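Local coordinates for protein ribonuclease VapC2 (PDB 3ZVK) that cleaves single-stranded RNA as the magnesium-dependent toxin of the VapBC2 toxin-antitoxin pair, and is held in complex with its antitoxin VapB2, at residues Cys10-Asn15 and Lys60-Phe64; Ile39-Glu43 and Asn97-Ile102. The protein carries 1 engineered substitution. All coordinates share one frame; numbering follows the deposited sequence.

Interaction 1: Cys10-Asn15 and Lys60-Phe64; sequences CVYAIN and KLDIF
F64 reaches from helix 54-65 of the PIN domain to the side of helix 7-16, where its ring settles among C10, A13 and I14. The two helical segments approach to 10.3 Å between axes and run at 113° to one another, so the contact is a steep helix-helix crossing rather than lengthwise packing. With CG set trans to the backbone nitrogen of F64 (chi1 -175°), the ring is directed toward helix 7-16. Its CB and CG meet the I14 branch first, CG lying 3.9 Å from I14 CG1. Farther out, CD2 has I14 CD1 beside it. The two sides of the ring then have different neighbours: F64 CE1 touches A13 CB, which comes in obliquely, at 3.5 Å, whereas F64 CE2 meets C10 SG, also at 3.5 Å. CZ, at the tip, touches both that sulfur and the A13 methyl. The C10 sulfur approaches the edge of the ring, 4.7 Å from its centroid, a cysteine sulfur-aromatic contact, while the carbonyl oxygen of C10 lies over one face. I14 also turns CD1 toward L61 CD1, closing the apolar patch, and the antitoxin covers F64 with M53 of a VapB chain.

A polar grip lies beyond the I14 methyl CG2, which rests on the aliphatic chain of K60. A bend at chi3 lets this lysine curl past that methyl. Two waters extend the grip, linking its ammonium to the O and OD1 of N15, whose ND2 binds Y76 O of a VapB antitoxin chain. The direct bond runs from K60 NZ to I14 O, 3.0 Å long, with the nitrogen standing above the carbonyl plane.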
loop_
_atom_site.group_PDB
_atom_site.type_symbol
_atom_site.label_atom_id
_atom_site.label_comp_id
_atom_site.label_asym_id
_atom_site.label_seq_id
_atom_site.Cartn_x
_atom_site.Cartn_y
_atom_site.Cartn_z
ATOM N N CYS A 10 -16.547 29.431 -10.905
ATOM C CA CYS A 10 -16.218 29.279 -9.494
ATOM C C CYS A 10 -15.822 30.598 -8.837
ATOM O O CYS A 10 -16.365 30.903 -7.769
ATOM C CB CYS A 10 -15.186 28.184 -9.279
ATOM S SG CYS A 10 -15.799 26.510 -9.578
ATOM N N VAL A 11 -14.901 31.378 -9.483
ATOM C CA VAL A 11 -14.431 32.694 -9.045
ATOM C C VAL A 11 -15.607 33.707 -8.953
ATOM O O VAL A 11 -15.750 34.379 -7.930
ATOM C CB VAL A 11 -13.246 33.219 -9.897
ATOM C CG1 VAL A 11 -12.885 34.672 -9.525
ATOM C CG2 VAL A 11 -12.010 32.333 -9.720
ATOM N N TYR A 12 -16.480 33.749 -9.981
ATOM C CA TYR A 12 -17.672 34.618 -9.997
ATOM C C TYR A 12 -18.668 34.243 -8.922
ATOM O O TYR A 12 -19.248 35.135 -8.318
ATOM C CB TYR A 12 -18.345 34.653 -11.384
ATOM C CG TYR A 12 -19.203 35.876 -11.597
ATOM C CD1 TYR A 12 -18.631 37.108 -11.925
ATOM C CD2 TYR A 12 -20.589 35.805 -11.493
ATOM C CE1 TYR A 12 -19.419 38.241 -12.125
ATOM C CE2 TYR A 12 -21.383 36.937 -11.655
ATOM C CZ TYR A 12 -20.793 38.156 -11.964
ATOM O OH TYR A 12 -21.575 39.273 -12.140
ATOM N N ALA A 13 -18.838 32.941 -8.654
ATOM C CA ALA A 13 -19.731 32.432 -7.618
ATOM C C ALA A 13 -19.278 32.893 -6.225
ATOM O O ALA A 13 -20.094 33.384 -5.446
ATOM C CB ALA A 13 -19.781 30.912 -7.673
ATOM N N ILE A 14 -17.972 32.754 -5.927
ATOM C CA ILE A 14 -17.374 33.153 -4.644
ATOM C C ILE A 14 -17.378 34.666 -4.467
ATOM O O ILE A 14 -17.836 35.161 -3.441
ATOM C CB ILE A 14 -15.978 32.491 -4.401
ATOM C CG1 ILE A 14 -16.075 30.957 -4.373
ATOM C CG2 ILE A 14 -15.303 33.017 -3.122
ATOM C CD1 ILE A 14 -14.760 30.251 -4.623
ATOM N N ASN A 15 -16.908 35.398 -5.475
ATOM C CA ASN A 15 -16.857 36.844 -5.407
ATOM C C ASN A 15 -18.195 37.536 -5.481
ATOM O O ASN A 15 -18.472 38.384 -4.632
ATOM C CB ASN A 15 -15.900 37.412 -6.456
ATOM C CG ASN A 15 -14.441 37.151 -6.189
ATOM O OD1 ASN A 15 -14.007 36.959 -5.045
ATOM N ND2 ASN A 15 -13.649 37.165 -7.239
ATOM N N LYS A 60 -14.599 30.979 2.476
ATOM C CA LYS A 60 -15.566 31.095 1.385
ATOM C C LYS A 60 -15.399 29.946 0.393
ATOM O O LYS A 60 -16.393 29.353 -0.007
ATOM C CB LYS A 60 -15.404 32.444 0.650
ATOM C CG LYS A 60 -16.015 33.639 1.347
ATOM C CD LYS A 60 -15.630 34.913 0.606
ATOM C CE LYS A 60 -16.681 35.310 -0.406
ATOM N NZ LYS A 60 -16.287 36.502 -1.183
ATOM N N LEU A 61 -14.150 29.614 0.025
ATOM C CA LEU A 61 -13.840 28.493 -0.856
ATOM C C LEU A 61 -14.302 27.171 -0.198
ATOM O O LEU A 61 -14.944 26.376 -0.876
ATOM C CB LEU A 61 -12.323 28.475 -1.193
ATOM C CG LEU A 61 -11.776 27.261 -2.001
ATOM C CD1 LEU A 61 -12.545 27.068 -3.300
ATOM C CD2 LEU A 61 -10.277 27.376 -2.231
ATOM N N ASP A 62 -14.022 26.959 1.113
ATOM C CA ASP A 62 -14.416 25.744 1.849
ATOM C C ASP A 62 -15.945 25.545 1.831
ATOM O O ASP A 62 -16.403 24.421 1.617
ATOM C CB ASP A 62 -13.889 25.758 3.302
ATOM C CG ASP A 62 -12.374 25.741 3.479
ATOM O OD1 ASP A 62 -11.657 25.459 2.490
ATOM O OD2 ASP A 62 -11.900 26.003 4.623
ATOM N N ILE A 63 -16.723 26.648 2.004
ATOM C CA ILE A 63 -18.189 26.676 1.968
ATOM C C ILE A 63 -18.698 26.311 0.563
ATOM O O ILE A 63 -19.634 25.516 0.417
ATOM C CB ILE A 63 -18.705 28.044 2.465
ATOM C CG1 ILE A 63 -18.536 28.134 3.993
ATOM C CG2 ILE A 63 -20.160 28.256 2.106
ATOM C CD1 ILE A 63 -18.515 29.513 4.532
ATOM N N PHE A 64 -18.050 26.862 -0.458
ATOM C CA PHE A 64 -18.366 26.633 -1.862
ATOM C C PHE A 64 -18.198 25.157 -2.240
ATOM O O PHE A 64 -19.067 24.599 -2.924
ATOM C CB PHE A 64 -17.517 27.575 -2.761
ATOM C CG PHE A 64 -17.855 27.493 -4.227
ATOM C CD1 PHE A 64 -19.061 27.968 -4.706
ATOM C CD2 PHE A 64 -17.005 26.859 -5.112
ATOM C CE1 PHE A 64 -19.412 27.800 -6.051
ATOM C CE2 PHE A 64 -17.338 26.734 -6.462
ATOM C CZ PHE A 64 -18.545 27.190 -6.919
HETATM O O HOH W 1 -18.183 38.807 -2.193
HETATM O O HOH W 2 -13.848 36.842 -2.423
#

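Interaction 2: Ile39-Glu43 and Asn97-Ile102; sequences IVLAE and NNDLLI
In the core of the PIN domain, helices 38-50 and 97-109 meet through I39, V40 and E43 on one side and N98, L101 and I102 on the other, their segments close to antiparallel at 151°. I39 is the apolar centre: its CG2 methyl crosses N98 CB at 3.6 Å and reaches I102 CG1 at 3.7 Å, and L101 CB touches both its CG1 and CG2. V40 CG2, on the very next residue, meets the same I102 CG1 at 3.9 Å.

At the polar end, the E43 chain folds at chi2 (-73°) and brings OE2 to N98 ND2. The hydrogen bond is modelled at 2.5 Å, short enough that its exact length is doubtful; the amide meets OE2 nearly along its C-O bond, and the carboxylate and amide planes stand 74° apart. E43 OE1 is held by a salt bridge to R85 of a second toxin subunit and a hydrogen bond with Y76 OH of a VapB chain. E43 OE2 and D99 OD1 lie 6.6 Å apart, and V40 borders the engineered G6 of the predicted magnesium site, an arrangement consistent with the acidic cluster of PIN-domain nucleases.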
loop_
_atom_site.group_PDB
_atom_site.type_symbol
_atom_site.label_atom_id
_atom_site.label_comp_id
_atom_site.label_asym_id
_atom_site.label_seq_id
_atom_site.Cartn_x
_atom_site.Cartn_y
_atom_site.Cartn_z
ATOM N N ILE A 39 -7.813 20.469 -11.020
ATOM C CA ILE A 39 -7.133 21.562 -11.770
ATOM C C ILE A 39 -7.787 22.937 -11.473
ATOM O O ILE A 39 -7.089 23.922 -11.275
ATOM C CB ILE A 39 -6.984 21.283 -13.312
ATOM C CG1 ILE A 39 -6.425 19.863 -13.634
ATOM C CG2 ILE A 39 -6.167 22.387 -14.002
ATOM C CD1 ILE A 39 -5.027 19.504 -13.002
ATOM N N VAL A 40 -9.106 22.971 -11.389
ATOM C CA VAL A 40 -9.881 24.156 -10.993
ATOM C C VAL A 40 -9.519 24.501 -9.558
ATOM O O VAL A 40 -9.204 25.655 -9.284
ATOM C CB VAL A 40 -11.422 23.991 -11.157
ATOM C CG1 VAL A 40 -12.176 25.144 -10.492
ATOM C CG2 VAL A 40 -11.799 23.867 -12.629
ATOM N N LEU A 41 -9.505 23.493 -8.669
ATOM C CA LEU A 41 -9.159 23.662 -7.251
ATOM C C LEU A 41 -7.752 24.202 -7.053
ATOM O O LEU A 41 -7.544 25.056 -6.184
ATOM C CB LEU A 41 -9.425 22.391 -6.432
ATOM C CG LEU A 41 -9.265 22.530 -4.925
ATOM C CD1 LEU A 41 -10.193 23.637 -4.319
ATOM C CD2 LEU A 41 -9.284 21.183 -4.232
ATOM N N ALA A 42 -6.804 23.783 -7.919
ATOM C CA ALA A 42 -5.428 24.286 -7.910
ATOM C C ALA A 42 -5.467 25.795 -8.151
ATOM O O ALA A 42 -4.836 26.550 -7.412
ATOM C CB ALA A 42 -4.612 23.600 -8.984
ATOM N N GLU A 43 -6.260 26.244 -9.148
ATOM C CA GLU A 43 -6.415 27.658 -9.478
ATOM C C GLU A 43 -7.084 28.444 -8.341
ATOM O O GLU A 43 -6.632 29.533 -8.007
ATOM C CB GLU A 43 -7.197 27.829 -10.789
ATOM C CG GLU A 43 -6.496 27.299 -12.031
ATOM C CD GLU A 43 -5.312 28.082 -12.564
ATOM O OE1 GLU A 43 -5.287 29.326 -12.424
ATOM O OE2 GLU A 43 -4.388 27.442 -13.107
ATOM N N ASN A 97 -2.826 26.715 -21.048
ATOM C CA ASN A 97 -2.603 26.286 -19.685
ATOM C C ASN A 97 -3.512 25.189 -19.109
ATOM O O ASN A 97 -3.649 24.066 -19.644
ATOM C CB ASN A 97 -2.440 27.545 -18.744
ATOM C CG ASN A 97 -3.670 28.192 -18.095
ATOM O OD1 ASN A 97 -4.797 28.150 -18.594
ATOM N ND2 ASN A 97 -3.473 28.780 -16.922
ATOM N N ASN A 98 -4.101 25.547 -17.979
ATOM C CA ASN A 98 -4.970 24.769 -17.180
ATOM C C ASN A 98 -6.334 24.625 -17.808
ATOM O O ASN A 98 -6.912 23.543 -17.683
ATOM C CB ASN A 98 -4.904 25.290 -15.749
ATOM C CG ASN A 98 -3.514 25.020 -15.224
ATOM O OD1 ASN A 98 -2.712 24.420 -15.924
ATOM N ND2 ASN A 98 -3.166 25.429 -14.011
ATOM N N ASP A 99 -6.791 25.622 -18.586
ATOM C CA ASP A 99 -8.072 25.517 -19.301
ATOM C C ASP A 99 -8.106 24.343 -20.290
ATOM O O ASP A 99 -9.113 23.647 -20.369
ATOM C CB ASP A 99 -8.546 26.855 -19.880
ATOM C CG ASP A 99 -9.062 27.810 -18.809
ATOM O OD1 ASP A 99 -9.207 27.377 -17.642
ATOM O OD2 ASP A 99 -9.356 28.977 -19.142
ATOM N N LEU A 100 -6.958 24.045 -20.928
ATOM C CA LEU A 100 -6.778 22.869 -21.783
ATOM C C LEU A 100 -6.920 21.556 -20.912
ATOM O O LEU A 100 -7.615 20.626 -21.319
ATOM C CB LEU A 100 -5.393 22.940 -22.442
ATOM C CG LEU A 100 -5.225 22.470 -23.889
ATOM C CD1 LEU A 100 -6.486 22.611 -24.690
ATOM C CD2 LEU A 100 -4.155 23.281 -24.593
ATOM N N LEU A 101 -6.325 21.532 -19.701
ATOM C CA LEU A 101 -6.401 20.402 -18.773
ATOM C C LEU A 101 -7.834 20.229 -18.268
ATOM O O LEU A 101 -8.345 19.110 -18.228
ATOM C CB LEU A 101 -5.423 20.577 -17.580
ATOM C CG LEU A 101 -3.919 20.356 -17.869
ATOM C CD1 LEU A 101 -3.065 20.912 -16.777
ATOM C CD2 LEU A 101 -3.589 18.891 -17.970
ATOM N N ILE A 102 -8.474 21.358 -17.901
ATOM C CA ILE A 102 -9.844 21.449 -17.413
ATOM C C ILE A 102 -10.812 20.898 -18.454
ATOM O O ILE A 102 -11.660 20.089 -18.084
ATOM C CB ILE A 102 -10.173 22.909 -16.945
ATOM C CG1 ILE A 102 -9.434 23.212 -15.619
ATOM C CG2 ILE A 102 -11.690 23.129 -16.764
ATOM C CD1 ILE A 102 -8.946 24.679 -15.458
#

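Overall arrangement
Interactions 1 and 2 alternate along the chain, each pairing one helix with a partner contributed from farther on, and their centres lie 16 Å apart. They meet directly where C10 SG packs on V40 CG1 at 4.0 Å, and again, more loosely, where L61 CD1 approaches L41 CD1 at 4.3 Å. Helix 38-50 thus links the two contacts, touching both helix 7-16 and helix 97-109, with V40 meeting C10 through CG1 and I102 through CG2. The predicted magnesium site borders this junction: the V40 side chain comes within about 4 Å of the engineered G6, that of C10 within about 5 Å. Interaction 2 therefore flanks the probable catalytic cleft, and interaction 1 extends outward from it.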